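Local coordinates for DNA mismatch repair protein MUTS (Thermus aquaticus, PDB 1EWQ) that takes part in DNA mismatch repair, binding mismatched duplex DNA and acting as a weak ATPase, at residues E655-L661 / R688-A694; T281-R286 / L329-R334. All coordinates share one frame; numbering follows the deposited sequence.

Interaction 1. Residues E655-L661 / R688-A694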
loop_
_atom_site.group_PDB
_atom_site.type_symbol
_atom_site.label_atom_id
_atom_site.label_comp_id
_atom_site.label_asym_id
_atom_site.label_seq_id
_atom_site.Cartn_x
_atom_site.Cartn_y
_atom_site.Cartn_z
ATOM N N GLU C 655 -29.644 19.572 -25.282
ATOM C CA GLU C 655 -29.917 20.981 -24.990
ATOM C C GLU C 655 -30.108 21.191 -23.490
ATOM O O GLU C 655 -30.139 22.325 -23.011
ATOM C CB GLU C 655 -31.183 21.451 -25.707
ATOM C CG GLU C 655 -32.403 20.567 -25.422
ATOM C CD GLU C 655 -33.692 21.122 -25.994
ATOM O OE1 GLU C 655 -34.644 20.331 -26.161
ATOM O OE2 GLU C 655 -33.759 22.343 -26.262
ATOM N N ASN C 656 -30.252 20.097 -22.752
ATOM C CA ASN C 656 -30.436 20.182 -21.311
ATOM C C ASN C 656 -29.192 19.708 -20.576
ATOM O O ASN C 656 -29.230 19.420 -19.379
ATOM C CB ASN C 656 -31.651 19.351 -20.893
ATOM C CG ASN C 656 -32.929 19.857 -21.532
ATOM O OD1 ASN C 656 -33.182 21.064 -21.555
ATOM N ND2 ASN C 656 -33.738 18.945 -22.058
ATOM N N SER C 657 -28.081 19.632 -21.295
ATOM C CA SER C 657 -26.850 19.178 -20.672
ATOM C C SER C 657 -25.960 20.305 -20.208
ATOM O O SER C 657 -26.006 21.411 -20.743
ATOM C CB SER C 657 -26.066 18.279 -21.626
ATOM O OG SER C 657 -26.827 17.135 -21.952
ATOM N N LEU C 658 -25.175 20.012 -19.179
ATOM C CA LEU C 658 -24.205 20.960 -18.641
ATOM C C LEU C 658 -22.899 20.374 -19.120
ATOM O O LEU C 658 -22.550 19.260 -18.733
ATOM C CB LEU C 658 -24.221 20.992 -17.108
ATOM C CG LEU C 658 -23.087 21.818 -16.454
ATOM C CD1 LEU C 658 -23.258 23.296 -16.781
ATOM C CD2 LEU C 658 -23.077 21.621 -14.930
ATOM N N VAL C 659 -22.203 21.102 -19.984
ATOM C CA VAL C 659 -20.927 20.655 -20.526
ATOM C C VAL C 659 -19.807 21.552 -19.994
ATOM O O VAL C 659 -19.921 22.780 -20.038
ATOM C CB VAL C 659 -20.945 20.725 -22.074
ATOM C CG1 VAL C 659 -19.603 20.314 -22.626
ATOM C CG2 VAL C 659 -22.081 19.825 -22.635
ATOM N N LEU C 660 -18.731 20.942 -19.499
ATOM C CA LEU C 660 -17.599 21.689 -18.953
ATOM C C LEU C 660 -16.324 21.371 -19.722
ATOM O O LEU C 660 -15.783 20.279 -19.592
ATOM C CB LEU C 660 -17.393 21.347 -17.470
ATOM C CG LEU C 660 -18.550 21.560 -16.477
ATOM C CD1 LEU C 660 -18.051 21.249 -15.052
ATOM C CD2 LEU C 660 -19.053 22.981 -16.544
ATOM N N LEU C 661 -15.850 22.317 -20.531
ATOM C CA LEU C 661 -14.638 22.097 -21.312
ATOM C C LEU C 661 -13.491 22.934 -20.775
ATOM O O LEU C 661 -13.629 24.130 -20.524
ATOM C CB LEU C 661 -14.872 22.407 -22.790
ATOM C CG LEU C 661 -16.038 21.685 -23.480
ATOM C CD1 LEU C 661 -16.013 22.025 -24.972
ATOM C CD2 LEU C 661 -15.945 20.176 -23.261
ATOM N N ARG C 688 -27.185 23.816 -28.110
ATOM C CA ARG C 688 -27.893 24.624 -27.121
ATOM C C ARG C 688 -27.699 24.141 -25.680
ATOM O O ARG C 688 -28.475 24.496 -24.788
ATOM C CB ARG C 688 -29.393 24.709 -27.439
ATOM C CG ARG C 688 -29.716 25.409 -28.760
ATOM C CD ARG C 688 -31.229 25.543 -28.990
ATOM N NE ARG C 688 -31.771 26.796 -28.454
ATOM C CZ ARG C 688 -32.219 26.968 -27.214
ATOM N NH1 ARG C 688 -32.203 25.961 -26.350
ATOM N NH2 ARG C 688 -32.687 28.155 -26.840
ATOM N N ALA C 689 -26.671 23.331 -25.452
ATOM C CA ALA C 689 -26.389 22.858 -24.101
ATOM C C ALA C 689 -25.807 24.044 -23.328
ATOM O O ALA C 689 -25.443 25.055 -23.926
ATOM C CB ALA C 689 -25.386 21.729 -24.137
ATOM N N TYR C 690 -25.759 23.938 -22.004
ATOM C CA TYR C 690 -25.178 24.996 -21.191
ATOM C C TYR C 690 -23.701 24.618 -21.133
ATOM O O TYR C 690 -23.317 23.667 -20.440
ATOM C CB TYR C 690 -25.761 25.006 -19.776
ATOM C CG TYR C 690 -27.258 25.221 -19.677
ATOM C CD1 TYR C 690 -28.153 24.306 -20.223
ATOM C CD2 TYR C 690 -27.778 26.313 -18.971
ATOM C CE1 TYR C 690 -29.536 24.464 -20.062
ATOM C CE2 TYR C 690 -29.150 26.484 -18.804
ATOM C CZ TYR C 690 -30.025 25.558 -19.347
ATOM O OH TYR C 690 -31.387 25.707 -19.161
ATOM N N THR C 691 -22.882 25.366 -21.857
ATOM C CA THR C 691 -21.468 25.077 -21.925
ATOM C C THR C 691 -20.541 26.138 -21.312
ATOM O O THR C 691 -20.657 27.329 -21.608
ATOM C CB THR C 691 -21.043 24.858 -23.407
ATOM O OG1 THR C 691 -21.826 23.812 -23.997
ATOM C CG2 THR C 691 -19.588 24.491 -23.490
ATOM N N LEU C 692 -19.638 25.686 -20.442
ATOM C CA LEU C 692 -18.627 26.561 -19.848
ATOM C C LEU C 692 -17.340 26.054 -20.499
ATOM O O LEU C 692 -16.968 24.889 -20.344
ATOM C CB LEU C 692 -18.542 26.404 -18.326
ATOM C CG LEU C 692 -19.657 26.963 -17.442
ATOM C CD1 LEU C 692 -19.327 26.677 -15.980
ATOM C CD2 LEU C 692 -19.802 28.464 -17.662
ATOM N N PHE C 693 -16.671 26.927 -21.233
ATOM C CA PHE C 693 -15.464 26.550 -21.948
ATOM C C PHE C 693 -14.302 27.443 -21.555
ATOM O O PHE C 693 -14.204 28.572 -22.038
ATOM C CB PHE C 693 -15.738 26.656 -23.458
ATOM C CG PHE C 693 -14.636 26.125 -24.340
ATOM C CD1 PHE C 693 -14.883 25.896 -25.698
ATOM C CD2 PHE C 693 -13.359 25.859 -23.838
ATOM C CE1 PHE C 693 -13.885 25.411 -26.537
ATOM C CE2 PHE C 693 -12.346 25.372 -24.676
ATOM C CZ PHE C 693 -12.613 25.148 -26.026
ATOM N N ALA C 694 -13.441 26.935 -20.671
ATOM C CA ALA C 694 -12.254 27.657 -20.225
ATOM C C ALA C 694 -11.200 27.471 -21.307
ATOM O O ALA C 694 -10.892 26.334 -21.691
ATOM C CB ALA C 694 -11.748 27.084 -18.906
#
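Val-659 N donates to Tyr-690 O at 2.8 Å and Val-659 O accepts from Leu-692 N, so both polar backbone atoms of one residue are spent on the neighbouring strand, as alternate residues do in a parallel pair. Here the pairing closes a beta-alpha-beta crossover of the P-loop ATPase domain: strand 657-662, helix 670-687 and strand 690-694; segments 657-661 and 690-694 run parallel within 9°. Tyr-690 N to Ser-657 O and Ala-694 N to Leu-661 O end the series, and Leu-661 N to Leu-692 O fills it. Just before the strands a long salt bridge, Glu-655 OE2 to Arg-688 NH1 at 3.9 Å, joins two side chains lying alongside each other, their planar groups almost perpendicular.

With CG anti to its own carbonyl carbon (chi1 -60°), Tyr-690 turns its ring edge to Glu-655 O, CE1 lying 3.7 Å from it, while its OH bonds to Asp-549 O. The ring also meets Phe-619 edge-to-face and touches the His-576 ring. An alanine here would probably leave Asp-549 O without that hydroxyl and open a gap beside both rings.

Leu-660 and Leu-692 run side by side, CD2 to CD1 at 3.7 Å, on the face covered by helix 589-603. The other face carries Val-659, Thr-691 and Leu-661 against Leu-684 of the crossover helix. There Leu-661 CB sits over the Phe-693 ring, 4.2 Å from its centroid, in a CH-pi contact.

Interaction 2. Residues T281-R286 / L329-R334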
loop_
_atom_site.group_PDB
_atom_site.type_symbol
_atom_site.label_atom_id
_atom_site.label_comp_id
_atom_site.label_asym_id
_atom_site.label_seq_id
_atom_site.Cartn_x
_atom_site.Cartn_y
_atom_site.Cartn_z
ATOM N N THR C 281 -26.574 7.079 10.443
ATOM C CA THR C 281 -26.700 5.632 10.295
ATOM C C THR C 281 -26.157 5.115 8.955
ATOM O O THR C 281 -26.013 5.872 7.997
ATOM C CB THR C 281 -28.157 5.211 10.388
ATOM O OG1 THR C 281 -28.865 5.752 9.269
ATOM C CG2 THR C 281 -28.782 5.732 11.670
ATOM N N ALA C 282 -25.871 3.817 8.886
ATOM C CA ALA C 282 -25.353 3.244 7.651
ATOM C C ALA C 282 -26.424 3.303 6.554
ATOM O O ALA C 282 -26.127 3.688 5.430
ATOM C CB ALA C 282 -24.884 1.803 7.882
ATOM N N PRO C 283 -27.677 2.922 6.871
ATOM C CA PRO C 283 -28.750 2.964 5.865
ATOM C C PRO C 283 -28.876 4.377 5.278
ATOM O O PRO C 283 -29.178 4.556 4.097
ATOM C CB PRO C 283 -29.988 2.559 6.658
ATOM C CG PRO C 283 -29.431 1.613 7.705
ATOM C CD PRO C 283 -28.154 2.316 8.133
ATOM N N GLY C 284 -28.632 5.372 6.126
ATOM C CA GLY C 284 -28.692 6.760 5.710
ATOM C C GLY C 284 -27.525 7.104 4.807
ATOM O O GLY C 284 -27.710 7.730 3.773
ATOM N N ARG C 285 -26.317 6.708 5.182
ATOM C CA ARG C 285 -25.162 6.986 4.326
ATOM C C ARG C 285 -25.376 6.327 2.966
ATOM O O ARG C 285 -25.053 6.908 1.932
ATOM C CB ARG C 285 -23.864 6.451 4.942
ATOM C CG ARG C 285 -22.653 6.670 4.047
ATOM C CD ARG C 285 -21.344 6.263 4.714
ATOM N NE ARG C 285 -21.066 7.076 5.893
ATOM C CZ ARG C 285 -20.044 6.883 6.723
ATOM N NH1 ARG C 285 -19.173 5.901 6.515
ATOM N NH2 ARG C 285 -19.913 7.663 7.785
ATOM N N ARG C 286 -25.917 5.108 2.977
ATOM C CA ARG C 286 -26.177 4.383 1.736
ATOM C C ARG C 286 -27.250 5.077 0.890
ATOM O O ARG C 286 -27.108 5.192 -0.330
ATOM C CB ARG C 286 -26.590 2.932 2.026
ATOM C CG ARG C 286 -25.430 2.016 2.517
ATOM C CD ARG C 286 -25.803 0.522 2.405
ATOM N NE ARG C 286 -26.943 0.169 3.249
ATOM C CZ ARG C 286 -26.836 -0.203 4.520
ATOM N NH1 ARG C 286 -25.638 -0.285 5.091
ATOM N NH2 ARG C 286 -27.924 -0.455 5.233
ATOM N N LEU C 329 -28.441 4.310 16.690
ATOM C CA LEU C 329 -29.212 3.341 15.909
ATOM C C LEU C 329 -28.362 2.372 15.078
ATOM O O LEU C 329 -27.590 2.782 14.212
ATOM C CB LEU C 329 -30.187 4.069 14.981
ATOM C CG LEU C 329 -31.354 3.224 14.480
ATOM C CD1 LEU C 329 -32.312 2.989 15.631
ATOM C CD2 LEU C 329 -32.066 3.918 13.328
ATOM N N ALA C 330 -28.503 1.080 15.343
ATOM C CA ALA C 330 -27.755 0.090 14.577
ATOM C C ALA C 330 -28.344 0.024 13.157
ATOM O O ALA C 330 -29.356 0.666 12.869
ATOM C CB ALA C 330 -27.845 -1.273 15.259
ATOM N N ASP C 331 -27.693 -0.737 12.279
ATOM C CA ASP C 331 -28.123 -0.924 10.886
ATOM C C ASP C 331 -29.233 -1.993 10.873
ATOM O O ASP C 331 -28.950 -3.191 10.763
ATOM C CB ASP C 331 -26.920 -1.409 10.056
ATOM C CG ASP C 331 -27.229 -1.533 8.564
ATOM O OD1 ASP C 331 -28.410 -1.730 8.198
ATOM O OD2 ASP C 331 -26.273 -1.452 7.761
ATOM N N LEU C 332 -30.486 -1.564 10.984
ATOM C CA LEU C 332 -31.607 -2.496 11.022
ATOM C C LEU C 332 -31.903 -3.232 9.717
ATOM O O LEU C 332 -32.560 -4.282 9.722
ATOM C CB LEU C 332 -32.860 -1.775 11.516
ATOM C CG LEU C 332 -32.980 -1.641 13.042
ATOM C CD1 LEU C 332 -31.676 -1.131 13.629
ATOM C CD2 LEU C 332 -34.144 -0.721 13.382
ATOM N N GLU C 333 -31.427 -2.682 8.607
ATOM C CA GLU C 333 -31.626 -3.306 7.315
ATOM C C GLU C 333 -30.714 -4.536 7.198
ATOM O O GLU C 333 -31.168 -5.619 6.806
ATOM C CB GLU C 333 -31.345 -2.296 6.198
ATOM C CG GLU C 333 -31.297 -2.899 4.806
ATOM C CD GLU C 333 -31.265 -1.842 3.711
ATOM O OE1 GLU C 333 -30.577 -0.810 3.886
ATOM O OE2 GLU C 333 -31.918 -2.053 2.671
ATOM N N ARG C 334 -29.438 -4.381 7.543
ATOM C CA ARG C 334 -28.512 -5.514 7.485
ATOM C C ARG C 334 -28.802 -6.514 8.608
ATOM O O ARG C 334 -28.527 -7.705 8.488
ATOM C CB ARG C 334 -27.061 -5.027 7.571
ATOM C CG ARG C 334 -26.519 -4.617 6.225
ATOM C CD ARG C 334 -25.096 -4.104 6.290
ATOM N NE ARG C 334 -24.617 -3.756 4.953
ATOM C CZ ARG C 334 -23.549 -3.010 4.708
ATOM N NH1 ARG C 334 -22.837 -2.516 5.708
ATOM N NH2 ARG C 334 -23.185 -2.773 3.459
HETATM O O HOH W 1 -26.473 2.237 11.416
HETATM O O HOH W 2 -29.285 0.335 1.802
#
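Arg-286 and Asp-331 cross at about a right angle, yet their guanidinium and carboxylate planes lie only 20° apart, the centre of a salt-bridge network between the N-terminal turns of helices 282-293 and 332-340 in MutS domain III. The grip is end-on but converges on one atom: Asp-331 OD2 takes NH1 of Arg-286 at 3.0 Å and NH2 at 3.2 Å, both on its syn side and from the same face of the carboxylate. Asp-331 is also an N-cap. Its CG stands opposite the backbone N (chi1 -176°), and OD1 accepts from Arg-334 N at 2.9 Å, a nearly straight bond arriving from above the carboxylate plane.

Glu-333 meets the same guanidinium more steeply, the planes 54° apart. Its OE1 receives NH2 of Arg-286 at 3.0 Å on the anti side, and a water bridges that oxygen to Arg-286 NE. The edge of Arg-286 is thus occupied along much of its rim, while Pro-283 CA covers part of one face.

Arg-334 turns one guanidinium face to Arg-286, whose NH1 lies over its centre, 3.4 Å above the plane. Two nearby carboxylates probably offset this approach of like charges, and Ser-151 OG and the backbone oxygens of Pro-128 and Glu-130 accept from the Arg-334 nitrogens. Away from the charges, a second water links Ala-282 N to Leu-329 O, and Thr-281 CG2 rests 4.0 Å from Leu-329 CB.

Overall arrangement
The two contacts illustrate how chemistry follows place in a fold. Interaction 1 is a largely buried pairing inside the ATPase domain, where backbone bonds fix neighbouring strands and mostly apolar side chains cover both faces; its one charged pair sits at the end of the strands. Interaction 2, partly buried, joins two helix starts in domain III, and side-chain charges and waters do most of its work. They share no helix or strand, and the nearest atoms of interactions 1 and 2 are about 22 Å apart. Interaction 1 ends beside Lys-589 of the predicted ATP site, whereas interaction 2 lies away from that site, its nearest atom about 26 Å from the bound DNA, against about 52 Å for interaction 1.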